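Local coordinates for protein trigger factor (Thermotoga maritima, PDB 2NSA) that probably acts as a chaperone that keeps newly made proteins in an open conformation, and as a peptidyl-prolyl cis-trans isomerase, at residues L50-I58 with R81-I92. Residues are numbered along the deposited sequence; the frame is centred on the assembly and turned at random.
Sequences LEILVNEAI and REELKERILDDI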
ATOM      1  N   LEU A  50       9.524 -15.197   7.019  1.00 14.50           N
ATOM      2  CA  LEU A  50       8.749 -15.130   5.785  1.00 16.12           C
ATOM      3  C   LEU A  50       7.909 -16.397   5.598  1.00 16.62           C
ATOM      4  O   LEU A  50       6.756 -16.315   5.168  1.00 17.33           O
ATOM      5  CB  LEU A  50       9.683 -14.898   4.592  1.00 15.88           C
ATOM      6  CG  LEU A  50      10.421 -13.548   4.667  1.00 15.86           C
ATOM      7  CD1 LEU A  50      11.372 -13.390   3.484  1.00 17.28           C
ATOM      8  CD2 LEU A  50       9.411 -12.412   4.679  1.00 18.81           C
ATOM      9  N   GLU A  51       8.468 -17.563   5.921  1.00 15.60           N
ATOM     10  CA  GLU A  51       7.700 -18.806   5.797  1.00 15.89           C
ATOM     11  C   GLU A  51       6.466 -18.715   6.683  1.00 16.11           C
ATOM     12  O   GLU A  51       5.372 -19.114   6.289  1.00 17.13           O
ATOM     13  CB  GLU A  51       8.518 -20.024   6.242  1.00 14.87           C
ATOM     14  CG  GLU A  51       9.734 -20.293   5.403  1.00 17.49           C
ATOM     15  CD  GLU A  51      10.488 -21.527   5.853  1.00 18.64           C
ATOM     16  OE1 GLU A  51      10.409 -21.879   7.053  1.00 17.54           O
ATOM     17  OE2 GLU A  51      11.175 -22.138   5.005  1.00 21.39           O
ATOM     18  N   ILE A  52       6.649 -18.187   7.891  1.00 17.15           N
ATOM     19  CA  ILE A  52       5.538 -18.051   8.830  1.00 16.82           C
ATOM     20  C   ILE A  52       4.474 -17.097   8.291  1.00 18.18           C
ATOM     21  O   ILE A  52       3.273 -17.370   8.411  1.00 19.36           O
ATOM     22  CB  ILE A  52       6.027 -17.545  10.209  1.00 18.43           C
ATOM     23  CG1 ILE A  52       6.951 -18.593  10.844  1.00 18.01           C
ATOM     24  CG2 ILE A  52       4.840 -17.298  11.131  1.00 18.90           C
ATOM     25  CD1 ILE A  52       7.655 -18.103  12.092  1.00 19.12           C
ATOM     26  N   LEU A  53       4.904 -15.987   7.695  1.00 16.15           N
ATOM     27  CA  LEU A  53       3.955 -15.015   7.155  1.00 15.47           C
ATOM     28  C   LEU A  53       3.186 -15.606   5.976  1.00 16.51           C
ATOM     29  O   LEU A  53       1.996 -15.336   5.797  1.00 16.40           O
ATOM     30  CB  LEU A  53       4.680 -13.731   6.731  1.00 15.50           C
ATOM     31  CG  LEU A  53       5.348 -13.011   7.906  1.00 17.47           C
ATOM     32  CD1 LEU A  53       5.974 -11.714   7.423  1.00 17.60           C
ATOM     33  CD2 LEU A  53       4.315 -12.729   8.992  1.00 18.97           C
ATOM     34  N   VAL A  54       3.872 -16.418   5.180  1.00 15.16           N
ATOM     35  CA  VAL A  54       3.240 -17.062   4.035  1.00 15.59           C
ATOM     36  C   VAL A  54       2.146 -18.006   4.554  1.00 17.87           C
ATOM     37  O   VAL A  54       1.038 -18.034   4.018  1.00 18.27           O
ATOM     38  CB  VAL A  54       4.285 -17.838   3.191  1.00 16.80           C
ATOM     39  CG1 VAL A  54       3.589 -18.743   2.170  1.00 18.52           C
ATOM     40  CG2 VAL A  54       5.196 -16.852   2.473  1.00 16.41           C
ATOM     41  N   ASN A  55       2.438 -18.763   5.609  1.00 19.47           N
ATOM     42  CA  ASN A  55       1.432 -19.679   6.157  1.00 20.87           C
ATOM     43  C   ASN A  55       0.201 -18.946   6.651  1.00 22.55           C
ATOM     44  O   ASN A  55      -0.926 -19.381   6.421  1.00 22.52           O
ATOM     45  CB  ASN A  55       1.969 -20.487   7.335  1.00 23.97           C
ATOM     46  CG  ASN A  55       3.115 -21.369   6.959  1.00 25.61           C
ATOM     47  OD1 ASN A  55       3.156 -21.917   5.858  1.00 29.99           O
ATOM     48  ND2 ASN A  55       4.055 -21.535   7.882  1.00 28.77           N
ATOM     49  N   GLU A  56       0.418 -17.838   7.349  1.00 22.27           N
ATOM     50  CA  GLU A  56      -0.690 -17.069   7.887  1.00 23.08           C
ATOM     51  C   GLU A  56      -1.566 -16.480   6.789  1.00 21.44           C
ATOM     52  O   GLU A  56      -2.790 -16.418   6.935  1.00 22.73           O
ATOM     53  CB  GLU A  56      -0.141 -15.995   8.826  1.00 25.11           C
ATOM     54  CG  GLU A  56       0.713 -16.621   9.928  1.00 30.04           C
ATOM     55  CD  GLU A  56       1.335 -15.609  10.871  1.00 31.49           C
ATOM     56  OE1 GLU A  56       1.890 -14.602  10.388  1.00 32.57           O
ATOM     57  OE2 GLU A  56       1.280 -15.837  12.099  1.00 35.46           O
ATOM     58  N   ALA A  57      -0.945 -16.079   5.681  1.00 19.72           N
ATOM     59  CA  ALA A  57      -1.679 -15.519   4.545  1.00 18.37           C
ATOM     60  C   ALA A  57      -2.526 -16.620   3.914  1.00 18.75           C
ATOM     61  O   ALA A  57      -3.677 -16.396   3.533  1.00 20.37           O
ATOM     62  CB  ALA A  57      -0.710 -14.957   3.515  1.00 19.75           C
ATOM     63  N   ILE A  58      -1.941 -17.810   3.812  1.00 18.98           N
ATOM     64  CA  ILE A  58      -2.643 -18.948   3.236  1.00 19.34           C
ATOM     65  C   ILE A  58      -3.783 -19.382   4.153  1.00 20.96           C
ATOM     66  O   ILE A  58      -4.871 -19.707   3.681  1.00 21.57           O
ATOM     67  CB  ILE A  58      -1.675 -20.118   2.986  1.00 18.33           C
ATOM     68  CG1 ILE A  58      -0.811 -19.803   1.763  1.00 20.10           C
ATOM     69  CG2 ILE A  58      -2.455 -21.418   2.787  1.00 17.33           C
ATOM     70  CD1 ILE A  58       0.306 -20.806   1.502  1.00 20.69           C
ATOM     71  N   ARG A  81       3.624 -20.543  -2.961  1.00 18.35           N
ATOM     72  CA  ARG A  81       4.264 -20.082  -1.730  1.00 18.68           C
ATOM     73  C   ARG A  81       5.469 -19.206  -2.061  1.00 19.50           C
ATOM     74  O   ARG A  81       5.687 -18.175  -1.419  1.00 19.91           O
ATOM     75  CB  ARG A  81       4.698 -21.267  -0.865  1.00 18.96           C
ATOM     76  CG  ARG A  81       3.559 -21.926  -0.098  1.00 20.20           C
ATOM     77  CD  ARG A  81       4.062 -23.104   0.743  1.00 23.16           C
ATOM     78  NE  ARG A  81       2.971 -23.814   1.401  1.00 25.20           N
ATOM     79  CZ  ARG A  81       2.411 -23.450   2.552  1.00 25.16           C
ATOM     80  NH1 ARG A  81       2.840 -22.373   3.199  1.00 23.36           N
ATOM     81  NH2 ARG A  81       1.407 -24.160   3.053  1.00 28.12           N
ATOM     82  N   GLU A  82       6.238 -19.604  -3.072  1.00 18.22           N
ATOM     83  CA  GLU A  82       7.414 -18.829  -3.477  1.00 20.85           C
ATOM     84  C   GLU A  82       7.000 -17.426  -3.920  1.00 20.63           C
ATOM     85  O   GLU A  82       7.654 -16.436  -3.571  1.00 21.89           O
ATOM     86  CB  GLU A  82       8.163 -19.535  -4.620  1.00 22.25           C
ATOM     87  CG  GLU A  82       9.054 -20.704  -4.180  1.00 27.08           C
ATOM     88  CD  GLU A  82       9.435 -21.646  -5.324  1.00 33.78           C
ATOM     89  OE1 GLU A  82       9.686 -21.167  -6.452  1.00 35.78           O
ATOM     90  OE2 GLU A  82       9.494 -22.873  -5.090  1.00 36.45           O
ATOM     91  N   GLU A  83       5.924 -17.340  -4.694  1.00 19.39           N
ATOM     92  CA  GLU A  83       5.447 -16.043  -5.166  1.00 21.23           C
ATOM     93  C   GLU A  83       4.928 -15.197  -4.015  1.00 21.56           C
ATOM     94  O   GLU A  83       5.227 -14.002  -3.918  1.00 19.95           O
ATOM     95  CB  GLU A  83       4.332 -16.204  -6.198  1.00 25.79           C
ATOM     96  CG  GLU A  83       3.719 -14.868  -6.593  1.00 32.36           C
ATOM     97  CD  GLU A  83       2.958 -14.924  -7.893  1.00 37.09           C
ATOM     98  OE1 GLU A  83       3.486 -15.500  -8.870  1.00 39.51           O
ATOM     99  OE2 GLU A  83       1.836 -14.378  -7.944  1.00 40.72           O
ATOM    100  N   LEU A  84       4.141 -15.823  -3.150  1.00 18.85           N
ATOM    101  CA  LEU A  84       3.568 -15.131  -2.009  1.00 18.09           C
ATOM    102  C   LEU A  84       4.662 -14.621  -1.081  1.00 17.94           C
ATOM    103  O   LEU A  84       4.533 -13.543  -0.489  1.00 17.49           O
ATOM    104  CB  LEU A  84       2.619 -16.066  -1.254  1.00 20.76           C
ATOM    105  CG  LEU A  84       1.780 -15.480  -0.119  1.00 21.35           C
ATOM    106  CD1 LEU A  84       1.065 -14.222  -0.588  1.00 24.08           C
ATOM    107  CD2 LEU A  84       0.775 -16.526   0.356  1.00 22.80           C
ATOM    108  N   LYS A  85       5.748 -15.380  -0.956  1.00 15.42           N
ATOM    109  CA  LYS A  85       6.839 -14.955  -0.087  1.00 16.67           C
ATOM    110  C   LYS A  85       7.456 -13.670  -0.623  1.00 16.51           C
ATOM    111  O   LYS A  85       7.746 -12.743   0.137  1.00 16.53           O
ATOM    112  CB  LYS A  85       7.923 -16.033   0.012  1.00 18.31           C
ATOM    113  CG  LYS A  85       9.035 -15.665   0.994  1.00 18.54           C
ATOM    114  CD  LYS A  85      10.180 -16.674   0.989  1.00 22.69           C
ATOM    115  CE  LYS A  85       9.739 -18.051   1.469  1.00 25.32           C
ATOM    116  NZ  LYS A  85      10.914 -18.977   1.482  1.00 25.21           N
ATOM    117  N   GLU A  86       7.656 -13.609  -1.935  1.00 16.63           N
ATOM    118  CA  GLU A  86       8.254 -12.418  -2.523  1.00 18.96           C
ATOM    119  C   GLU A  86       7.307 -11.226  -2.406  1.00 18.44           C
ATOM    120  O   GLU A  86       7.751 -10.097  -2.177  1.00 16.92           O
ATOM    121  CB  GLU A  86       8.626 -12.671  -3.988  1.00 22.65           C
ATOM    122  CG  GLU A  86      10.089 -12.353  -4.312  1.00 33.17           C
ATOM    123  CD  GLU A  86      11.079 -13.106  -3.420  1.00 35.11           C
ATOM    124  OE1 GLU A  86      11.026 -14.354  -3.371  1.00 37.95           O
ATOM    125  OE2 GLU A  86      11.917 -12.447  -2.770  1.00 36.84           O
ATOM    126  N   ARG A  87       6.008 -11.474  -2.555  1.00 16.46           N
ATOM    127  CA  ARG A  87       5.012 -10.408  -2.442  1.00 17.63           C
ATOM    128  C   ARG A  87       4.992  -9.865  -1.020  1.00 17.25           C
ATOM    129  O   ARG A  87       4.894  -8.654  -0.805  1.00 15.84           O
ATOM    130  CB  ARG A  87       3.617 -10.926  -2.805  1.00 20.41           C
ATOM    131  CG  ARG A  87       3.446 -11.261  -4.282  1.00 26.99           C
ATOM    132  CD  ARG A  87       1.980 -11.473  -4.630  1.00 33.10           C
ATOM    133  NE  ARG A  87       1.773 -11.712  -6.059  1.00 39.64           N
ATOM    134  CZ  ARG A  87       0.579 -11.739  -6.644  1.00 41.36           C
ATOM    135  NH1 ARG A  87      -0.518 -11.543  -5.925  1.00 42.76           N
ATOM    136  NH2 ARG A  87       0.480 -11.957  -7.950  1.00 43.07           N
ATOM    137  N   ILE A  88       5.085 -10.769  -0.049  1.00 14.28           N
ATOM    138  CA  ILE A  88       5.081 -10.365   1.353  1.00 14.41           C
ATOM    139  C   ILE A  88       6.334  -9.571   1.683  1.00 15.10           C
ATOM    140  O   ILE A  88       6.261  -8.555   2.384  1.00 14.39           O
ATOM    141  CB  ILE A  88       4.969 -11.584   2.289  1.00 14.46           C
ATOM    142  CG1 ILE A  88       3.544 -12.147   2.198  1.00 14.18           C
ATOM    143  CG2 ILE A  88       5.285 -11.192   3.732  1.00 16.73           C
ATOM    144  CD1 ILE A  88       3.343 -13.460   2.924  1.00 15.54           C
ATOM    145  N   LEU A  89       7.481 -10.026   1.185  1.00 12.05           N
ATOM    146  CA  LEU A  89       8.718  -9.298   1.440  1.00 13.13           C
ATOM    147  C   LEU A  89       8.600  -7.913   0.818  1.00 12.52           C
ATOM    148  O   LEU A  89       9.031  -6.919   1.410  1.00 11.20           O
ATOM    149  CB  LEU A  89       9.923 -10.038   0.848  1.00 15.38           C
ATOM    150  CG  LEU A  89      11.287  -9.353   0.964  1.00 19.02           C
ATOM    151  CD1 LEU A  89      11.602  -9.008   2.407  1.00 18.08           C
ATOM    152  CD2 LEU A  89      12.344 -10.286   0.389  1.00 19.47           C
ATOM    153  N   ASP A  90       8.020  -7.841  -0.376  1.00 12.25           N
ATOM    154  CA  ASP A  90       7.867  -6.539  -1.022  1.00 14.98           C
ATOM    155  C   ASP A  90       6.943  -5.630  -0.207  1.00 14.39           C
ATOM    156  O   ASP A  90       7.182  -4.426  -0.132  1.00 13.37           O
ATOM    157  CB  ASP A  90       7.337  -6.686  -2.452  1.00 17.67           C
ATOM    158  CG  ASP A  90       8.435  -7.034  -3.449  1.00 21.85           C
ATOM    159  OD1 ASP A  90       9.628  -6.824  -3.136  1.00 23.58           O
ATOM    160  OD2 ASP A  90       8.104  -7.503  -4.557  1.00 25.44           O
ATOM    161  N   ASP A  91       5.901  -6.195   0.408  1.00 12.46           N
ATOM    162  CA  ASP A  91       4.985  -5.389   1.217  1.00 14.43           C
ATOM    163  C   ASP A  91       5.722  -4.835   2.435  1.00 13.46           C
ATOM    164  O   ASP A  91       5.531  -3.676   2.823  1.00 14.46           O
ATOM    165  CB  ASP A  91       3.782  -6.196   1.730  1.00 16.64           C
ATOM    166  CG  ASP A  91       2.814  -6.603   0.632  1.00 20.05           C
ATOM    167  OD1 ASP A  91       2.768  -5.936  -0.420  1.00 20.60           O
ATOM    168  OD2 ASP A  91       2.077  -7.592   0.842  1.00 24.29           O
ATOM    169  N   ILE A  92       6.538  -5.678   3.060  1.00 10.84           N
ATOM    170  CA  ILE A  92       7.301  -5.266   4.232  1.00 11.00           C
ATOM    171  C   ILE A  92       8.238  -4.122   3.851  1.00 12.16           C
ATOM    172  O   ILE A  92       8.356  -3.131   4.585  1.00 12.32           O
ATOM    173  CB  ILE A  92       8.110  -6.448   4.809  1.00 13.76           C
ATOM    174  CG1 ILE A  92       7.142  -7.476   5.397  1.00 11.23           C
ATOM    175  CG2 ILE A  92       9.042  -5.969   5.924  1.00 13.49           C
ATOM    176  CD1 ILE A  92       7.834  -8.760   5.879  1.00 14.79           C
TER
HETATM  177  O   HOH W   1      11.031 -21.525   2.475  1.00 30.84           O
HETATM  178  O   HOH W   2      -0.084 -22.869   5.460  1.00 48.31           O
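R81 reaches across I58 to N55 where two helices of the trigger factor C-terminal chaperone domain cross at 106°, axes 9.2 Å apart, a worked example of a steep crossing keyed by one knob in a hole, with a polar margin. Extended from CG to NE, the arginine lays one guanidinium face over I58 CD1, which sits off-centre toward the rim of the group, 3.4 Å from NH1. NH1 also donates to N55 OD1 (2.7 Å), nearly in line with the amide C=O but bent at the hydrogen (131°) and tilted out of the guanidinium plane; NE pairs with E77, and a water accepts from NH2 and donates only weakly to OD1. One turn on, L84 CD2 meets A57 CB and I58 CG1. The knob is V54, set among R81, L84, K85 and I88. Its CG1 lies anti to the backbone N (chi1 168°), beside R81 and L84, while CG2 comes within 3.6 Å of K85 CA. The K85 chain passes L50 at about a right angle, CG 3.7 Å from L50 CB, then bends at chi3 so that NZ shares a water with E51, whose other carboxylate oxygen pairs with R48. I88 rests CD1 against the backbone of L53. Finally, I92 and L53 meet tip to tip, CD1 to CD1 at 3.8 Å.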